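Local coordinates for protein FACT complex subunit POB3 (Chaetomium thermophilum var. thermophilum, PDB 4KHB) that probably serves, as the N-terminal PH-like part of a FACT subunit, in a histone chaperone that reorganizes nucleosomes during transcription, replication and repair, at residues H[6-20]-H[23-36]. Sequence-based numbering, arbitrary orientation.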
loop_
_atom_site.group_PDB
_atom_site.type_symbol
_atom_site.label_atom_id
_atom_site.label_comp_id
_atom_site.label_asym_id
_atom_site.label_seq_id
_atom_site.Cartn_x
_atom_site.Cartn_y
_atom_site.Cartn_z
ATOM N N ALA H 6 14.200 -9.735 -29.248
ATOM C CA ALA H 6 14.980 -10.575 -28.356
ATOM C C ALA H 6 14.915 -10.006 -26.949
ATOM O O ALA H 6 14.551 -10.697 -25.996
ATOM C CB ALA H 6 16.425 -10.667 -28.834
ATOM N N ILE H 7 15.283 -8.733 -26.839
ATOM C CA ILE H 7 15.202 -7.982 -25.590
ATOM C C ILE H 7 14.122 -6.909 -25.645
ATOM O O ILE H 7 14.014 -6.179 -26.631
ATOM C CB ILE H 7 16.558 -7.289 -25.276
ATOM C CG1 ILE H 7 17.518 -8.239 -24.558
ATOM C CG2 ILE H 7 16.360 -6.076 -24.384
ATOM C CD1 ILE H 7 16.947 -9.598 -24.245
ATOM N N GLU H 8 13.310 -6.832 -24.595
ATOM C CA GLU H 8 12.430 -5.688 -24.400
ATOM C C GLU H 8 12.914 -4.885 -23.204
ATOM O O GLU H 8 12.977 -5.397 -22.084
ATOM C CB GLU H 8 10.984 -6.128 -24.184
ATOM C CG GLU H 8 10.292 -6.652 -25.428
ATOM C CD GLU H 8 9.971 -5.543 -26.411
ATOM O OE1 GLU H 8 9.958 -4.366 -25.992
ATOM O OE2 GLU H 8 9.720 -5.846 -27.594
ATOM N N SER H 9 13.263 -3.628 -23.445
ATOM C CA SER H 9 13.872 -2.811 -22.406
ATOM C C SER H 9 12.960 -1.655 -22.030
ATOM O O SER H 9 12.232 -1.124 -22.873
ATOM C CB SER H 9 15.238 -2.295 -22.865
ATOM O OG SER H 9 15.863 -1.542 -21.843
ATOM N N PHE H 10 13.010 -1.263 -20.763
ATOM C CA PHE H 10 12.181 -0.180 -20.257
ATOM C C PHE H 10 13.026 0.666 -19.317
ATOM O O PHE H 10 13.719 0.131 -18.447
ATOM C CB PHE H 10 10.955 -0.732 -19.527
ATOM C CG PHE H 10 10.003 -1.483 -20.416
ATOM C CD1 PHE H 10 10.166 -2.842 -20.650
ATOM C CD2 PHE H 10 8.945 -0.823 -21.024
ATOM C CE1 PHE H 10 9.284 -3.531 -21.472
ATOM C CE2 PHE H 10 8.061 -1.502 -21.843
ATOM C CZ PHE H 10 8.229 -2.857 -22.068
ATOM N N ASP H 11 12.977 1.981 -19.493
ATOM C CA ASP H 11 13.836 2.871 -18.724
ATOM C C ASP H 11 13.108 3.537 -17.563
ATOM O O ASP H 11 11.878 3.616 -17.553
ATOM C CB ASP H 11 14.447 3.931 -19.644
ATOM C CG ASP H 11 15.828 3.542 -20.137
ATOM O OD1 ASP H 11 16.641 3.070 -19.313
ATOM O OD2 ASP H 11 16.100 3.705 -21.344
ATOM N N HIS H 12 13.885 4.005 -16.586
ATOM C CA HIS H 12 13.361 4.752 -15.442
ATOM C C HIS H 12 12.390 3.929 -14.595
ATOM O O HIS H 12 11.296 4.391 -14.265
ATOM C CB HIS H 12 12.709 6.066 -15.888
ATOM C CG HIS H 12 12.695 7.120 -14.826
ATOM N ND1 HIS H 12 13.846 7.609 -14.247
ATOM C CD2 HIS H 12 11.668 7.771 -14.231
ATOM C CE1 HIS H 12 13.529 8.518 -13.341
ATOM N NE2 HIS H 12 12.213 8.636 -13.313
ATOM N N ILE H 13 12.800 2.717 -14.234
ATOM C CA ILE H 13 11.945 1.824 -13.462
ATOM C C ILE H 13 12.507 1.612 -12.054
ATOM O O ILE H 13 13.712 1.409 -11.886
ATOM C CB ILE H 13 11.782 0.461 -14.172
ATOM C CG1 ILE H 13 11.269 0.661 -15.603
ATOM C CG2 ILE H 13 10.863 -0.457 -13.374
ATOM C CD1 ILE H 13 9.937 1.391 -15.688
ATOM N N TYR H 14 11.636 1.664 -11.049
ATOM C CA TYR H 14 12.046 1.429 -9.668
ATOM C C TYR H 14 11.730 -0.009 -9.266
ATOM O O TYR H 14 10.623 -0.502 -9.506
ATOM C CB TYR H 14 11.344 2.405 -8.717
ATOM C CG TYR H 14 11.578 3.870 -9.016
ATOM C CD1 TYR H 14 10.769 4.557 -9.912
ATOM C CD2 TYR H 14 12.599 4.569 -8.385
ATOM C CE1 TYR H 14 10.976 5.898 -10.178
ATOM C CE2 TYR H 14 12.812 5.908 -8.643
ATOM C CZ TYR H 14 12.000 6.565 -9.541
ATOM O OH TYR H 14 12.212 7.900 -9.801
ATOM N N LEU H 15 12.705 -0.681 -8.660
ATOM C CA LEU H 15 12.518 -2.062 -8.229
ATOM C C LEU H 15 12.311 -2.116 -6.717
ATOM O O LEU H 15 13.190 -1.718 -5.948
ATOM C CB LEU H 15 13.717 -2.920 -8.669
ATOM C CG LEU H 15 13.880 -4.392 -8.265
ATOM C CD1 LEU H 15 14.683 -4.533 -6.979
ATOM C CD2 LEU H 15 12.537 -5.102 -8.139
ATOM N N ASP H 16 11.152 -2.636 -6.310
ATOM C CA ASP H 16 10.795 -2.796 -4.896
ATOM C C ASP H 16 11.001 -1.537 -4.051
ATOM O O ASP H 16 11.685 -1.568 -3.025
ATOM C CB ASP H 16 11.528 -3.995 -4.281
ATOM C CG ASP H 16 10.942 -5.325 -4.727
ATOM O OD1 ASP H 16 9.753 -5.354 -5.116
ATOM O OD2 ASP H 16 11.670 -6.340 -4.693
ATOM N N LEU H 17 10.417 -0.432 -4.509
ATOM C CA LEU H 17 10.488 0.858 -3.819
ATOM C C LEU H 17 11.918 1.367 -3.729
ATOM O O LEU H 17 12.295 2.016 -2.750
ATOM C CB LEU H 17 9.840 0.806 -2.426
ATOM C CG LEU H 17 8.449 0.179 -2.326
ATOM C CD1 LEU H 17 7.793 0.501 -0.990
ATOM C CD2 LEU H 17 7.579 0.625 -3.474
ATOM N N SER H 18 12.712 1.068 -4.752
ATOM C CA SER H 18 14.069 1.582 -4.818
ATOM C C SER H 18 14.026 3.101 -4.863
ATOM O O SER H 18 13.139 3.695 -5.480
ATOM C CB SER H 18 14.803 1.032 -6.043
ATOM O OG SER H 18 14.222 1.499 -7.246
ATOM N N LYS H 19 14.984 3.724 -4.194
ATOM C CA LYS H 19 15.116 5.170 -4.215
ATOM C C LYS H 19 15.646 5.654 -5.560
ATOM O O LYS H 19 15.339 6.763 -5.995
ATOM C CB LYS H 19 16.012 5.641 -3.061
ATOM C CG LYS H 19 16.461 4.526 -2.111
ATOM C CD LYS H 19 17.613 3.685 -2.659
ATOM C CE LYS H 19 17.517 2.240 -2.169
ATOM N NZ LYS H 19 17.422 2.126 -0.687
ATOM N N GLU H 20 16.449 4.820 -6.209
ATOM C CA GLU H 20 17.002 5.155 -7.514
ATOM C C GLU H 20 16.398 4.278 -8.604
ATOM O O GLU H 20 16.269 3.065 -8.433
ATOM C CB GLU H 20 18.525 5.019 -7.513
ATOM C CG GLU H 20 19.248 6.211 -6.908
ATOM C CD GLU H 20 20.755 6.078 -6.971
ATOM O OE1 GLU H 20 21.243 5.083 -7.548
ATOM O OE2 GLU H 20 21.453 6.973 -6.452
ATOM N N LYS H 23 17.331 0.281 -15.195
ATOM C CA LYS H 23 16.922 -0.236 -16.494
ATOM C C LYS H 23 16.326 -1.633 -16.359
ATOM O O LYS H 23 16.926 -2.519 -15.744
ATOM C CB LYS H 23 18.119 -0.247 -17.445
ATOM C CG LYS H 23 17.783 -0.517 -18.902
ATOM C CD LYS H 23 19.032 -0.361 -19.759
ATOM C CE LYS H 23 18.701 -0.309 -21.238
ATOM N NZ LYS H 23 19.928 -0.322 -22.082
ATOM N N CYS H 24 15.141 -1.822 -16.930
ATOM C CA CYS H 24 14.450 -3.104 -16.851
ATOM C C CYS H 24 14.436 -3.820 -18.197
ATOM O O CYS H 24 13.890 -3.306 -19.173
ATOM C CB CYS H 24 13.017 -2.897 -16.357
ATOM S SG CYS H 24 12.145 -4.419 -15.924
ATOM N N ARG H 25 15.043 -5.000 -18.249
ATOM C CA ARG H 25 15.121 -5.777 -19.484
ATOM C C ARG H 25 14.382 -7.099 -19.392
ATOM O O ARG H 25 14.590 -7.870 -18.455
ATOM C CB ARG H 25 16.578 -6.018 -19.887
ATOM C CG ARG H 25 17.196 -4.811 -20.570
ATOM C CD ARG H 25 18.615 -4.501 -20.145
ATOM N NE ARG H 25 19.394 -4.009 -21.278
ATOM C CZ ARG H 25 20.572 -3.401 -21.177
ATOM N NH1 ARG H 25 21.101 -3.170 -19.985
ATOM N NH2 ARG H 25 21.204 -2.994 -22.267
ATOM N N PHE H 26 13.477 -7.324 -20.342
ATOM C CA PHE H 26 12.747 -8.581 -20.417
ATOM C C PHE H 26 13.307 -9.475 -21.534
ATOM O O PHE H 26 13.571 -9.006 -22.648
ATOM C CB PHE H 26 11.259 -8.313 -20.625
ATOM C CG PHE H 26 10.593 -7.665 -19.442
ATOM C CD1 PHE H 26 10.091 -8.437 -18.405
ATOM C CD2 PHE H 26 10.463 -6.284 -19.370
ATOM C CE1 PHE H 26 9.475 -7.847 -17.314
ATOM C CE2 PHE H 26 9.847 -5.685 -18.283
ATOM C CZ PHE H 26 9.352 -6.467 -17.254
ATOM N N ALA H 27 13.501 -10.756 -21.218
ATOM C CA ALA H 27 13.932 -11.763 -22.192
ATOM C C ALA H 27 13.123 -13.034 -21.996
ATOM O O ALA H 27 12.373 -13.153 -21.027
ATOM C CB ALA H 27 15.413 -12.062 -22.055
ATOM N N GLU H 28 13.283 -13.982 -22.915
ATOM C CA GLU H 28 12.603 -15.272 -22.833
ATOM C C GLU H 28 12.853 -16.042 -21.533
ATOM O O GLU H 28 11.966 -16.743 -21.046
ATOM C CB GLU H 28 12.968 -16.144 -24.041
ATOM C CG GLU H 28 11.820 -16.357 -25.021
ATOM C CD GLU H 28 12.232 -17.127 -26.262
ATOM O OE1 GLU H 28 13.414 -17.515 -26.360
ATOM O OE2 GLU H 28 11.372 -17.346 -27.141
ATOM N N ASN H 29 14.057 -15.918 -20.978
ATOM C CA ASN H 29 14.426 -16.715 -19.806
ATOM C C ASN H 29 14.163 -16.028 -18.461
ATOM O O ASN H 29 14.389 -16.626 -17.406
ATOM C CB ASN H 29 15.895 -17.155 -19.888
ATOM C CG ASN H 29 16.860 -15.987 -19.874
ATOM O OD1 ASN H 29 16.635 -14.968 -20.526
ATOM N ND2 ASN H 29 17.948 -16.131 -19.126
ATOM N N GLY H 30 13.699 -14.780 -18.495
ATOM C CA GLY H 30 13.383 -14.060 -17.270
ATOM C C GLY H 30 13.630 -12.563 -17.351
ATOM O O GLY H 30 13.724 -12.008 -18.448
ATOM N N LEU H 31 13.718 -11.899 -16.198
ATOM C CA LEU H 31 13.906 -10.447 -16.191
ATOM C C LEU H 31 15.110 -10.010 -15.362
ATOM O O LEU H 31 15.476 -10.658 -14.375
ATOM C CB LEU H 31 12.611 -9.706 -15.796
ATOM C CG LEU H 31 12.324 -8.905 -14.510
ATOM C CD1 LEU H 31 12.507 -9.725 -13.254
ATOM C CD2 LEU H 31 13.102 -7.591 -14.410
ATOM N N GLY H 32 15.713 -8.899 -15.774
ATOM C CA GLY H 32 16.829 -8.325 -15.054
ATOM C C GLY H 32 16.649 -6.833 -14.889
ATOM O O GLY H 32 16.187 -6.137 -15.799
ATOM N N TRP H 33 17.037 -6.340 -13.720
ATOM C CA TRP H 33 16.972 -4.923 -13.411
ATOM C C TRP H 33 18.342 -4.450 -12.951
ATOM O O TRP H 33 19.011 -5.130 -12.168
ATOM C CB TRP H 33 15.912 -4.658 -12.343
ATOM C CG TRP H 33 15.769 -3.216 -11.994
ATOM C CD1 TRP H 33 14.999 -2.286 -12.629
ATOM C CD2 TRP H 33 16.396 -2.542 -10.899
ATOM N NE1 TRP H 33 15.123 -1.066 -12.004
ATOM C CE2 TRP H 33 15.973 -1.199 -10.937
ATOM C CE3 TRP H 33 17.280 -2.943 -9.894
ATOM C CZ2 TRP H 33 16.406 -0.254 -10.004
ATOM C CZ3 TRP H 33 17.706 -2.007 -8.971
ATOM C CH2 TRP H 33 17.269 -0.680 -9.030
ATOM N N LYS H 34 18.754 -3.281 -13.430
ATOM C CA LYS H 34 20.066 -2.746 -13.102
ATOM C C LYS H 34 19.885 -1.280 -12.724
ATOM O O LYS H 34 19.377 -0.482 -13.515
ATOM C CB LYS H 34 21.020 -2.921 -14.293
ATOM C CG LYS H 34 21.973 -1.766 -14.573
ATOM C CD LYS H 34 23.415 -2.257 -14.638
ATOM C CE LYS H 34 23.575 -3.309 -15.737
ATOM N NZ LYS H 34 24.832 -3.164 -16.521
ATOM N N PRO H 35 20.292 -0.932 -11.494
ATOM C CA PRO H 35 20.181 0.414 -10.918
ATOM C C PRO H 35 21.120 1.412 -11.568
ATOM O O PRO H 35 22.162 1.017 -12.096
ATOM C CB PRO H 35 20.586 0.223 -9.451
ATOM C CG PRO H 35 21.243 -1.094 -9.360
ATOM C CD PRO H 35 20.954 -1.890 -10.589
ATOM N N VAL H 36 20.746 2.688 -11.546
ATOM C CA VAL H 36 21.653 3.729 -12.000
ATOM C C VAL H 36 22.806 3.727 -11.004
ATOM O O VAL H 36 22.672 4.187 -9.869
ATOM C CB VAL H 36 20.979 5.123 -12.071
ATOM C CG1 VAL H 36 22.016 6.235 -12.004
ATOM C CG2 VAL H 36 20.183 5.258 -13.351
HETATM O O HOH W 1 15.220 -12.931 -25.287
#
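Four backbone hydrogen bonds join Glu-8 to Phe-26 and Phe-10 to Cys-24, each pair bonded in both directions, and so lay strand 8-11 antiparallel against strand 23-27. Three of them are nearly straight; the fourth, from Phe-10 N to Cys-24 O, bends to 143° at the hydrogen. Between these doublets sits Ser-9 opposite Arg-25, a non-hydrogen-bonded pair whose CA atoms approach to 4.3 Å.

A different kind of bond appears beyond the corner at His-12. Trp-33 NE1 reaches Ile-13 O at 2.9 Å, nearly in the indole plane but well above the plane of the carbonyl. The corner at His-12 illustrates how one chain can serve two sheets of a PH-like domain: residues 8-11 edge the sheet containing 23-27 and 30-35, whereas 13-15 pairs with strand 72-78 of the other, and the indole bridges the two.

Packing meets the same indole from its face. Leu-15 lays CB over one face of the Trp-33 six-membered ring, a CH-pi contact 3.6 Å from the centroid, and chi1 of 175° keeps CG close to the ring as well, nearest CE3. Glu-20 O meets the indole edge and also accepts a hydrogen bond from Ser-18 OG, which in turn receives a weak one from Leu-15 N, tying the loop to the strand before it.

On the face bearing Phe-10 and Phe-26, the two rings stand at 81° to each other, Phe-10 CE1 lying 3.7 Å from Phe-26 CD2; both side chains touch Ile-89 of helix 83-92. Ile-13 CG1 adds an apolar contact with Cys-24 CB. Across the sheet, on the face of Ser-9 and Arg-25, the extended Lys-23 chain passes Ser-9, its CE 3.2 Å from OG.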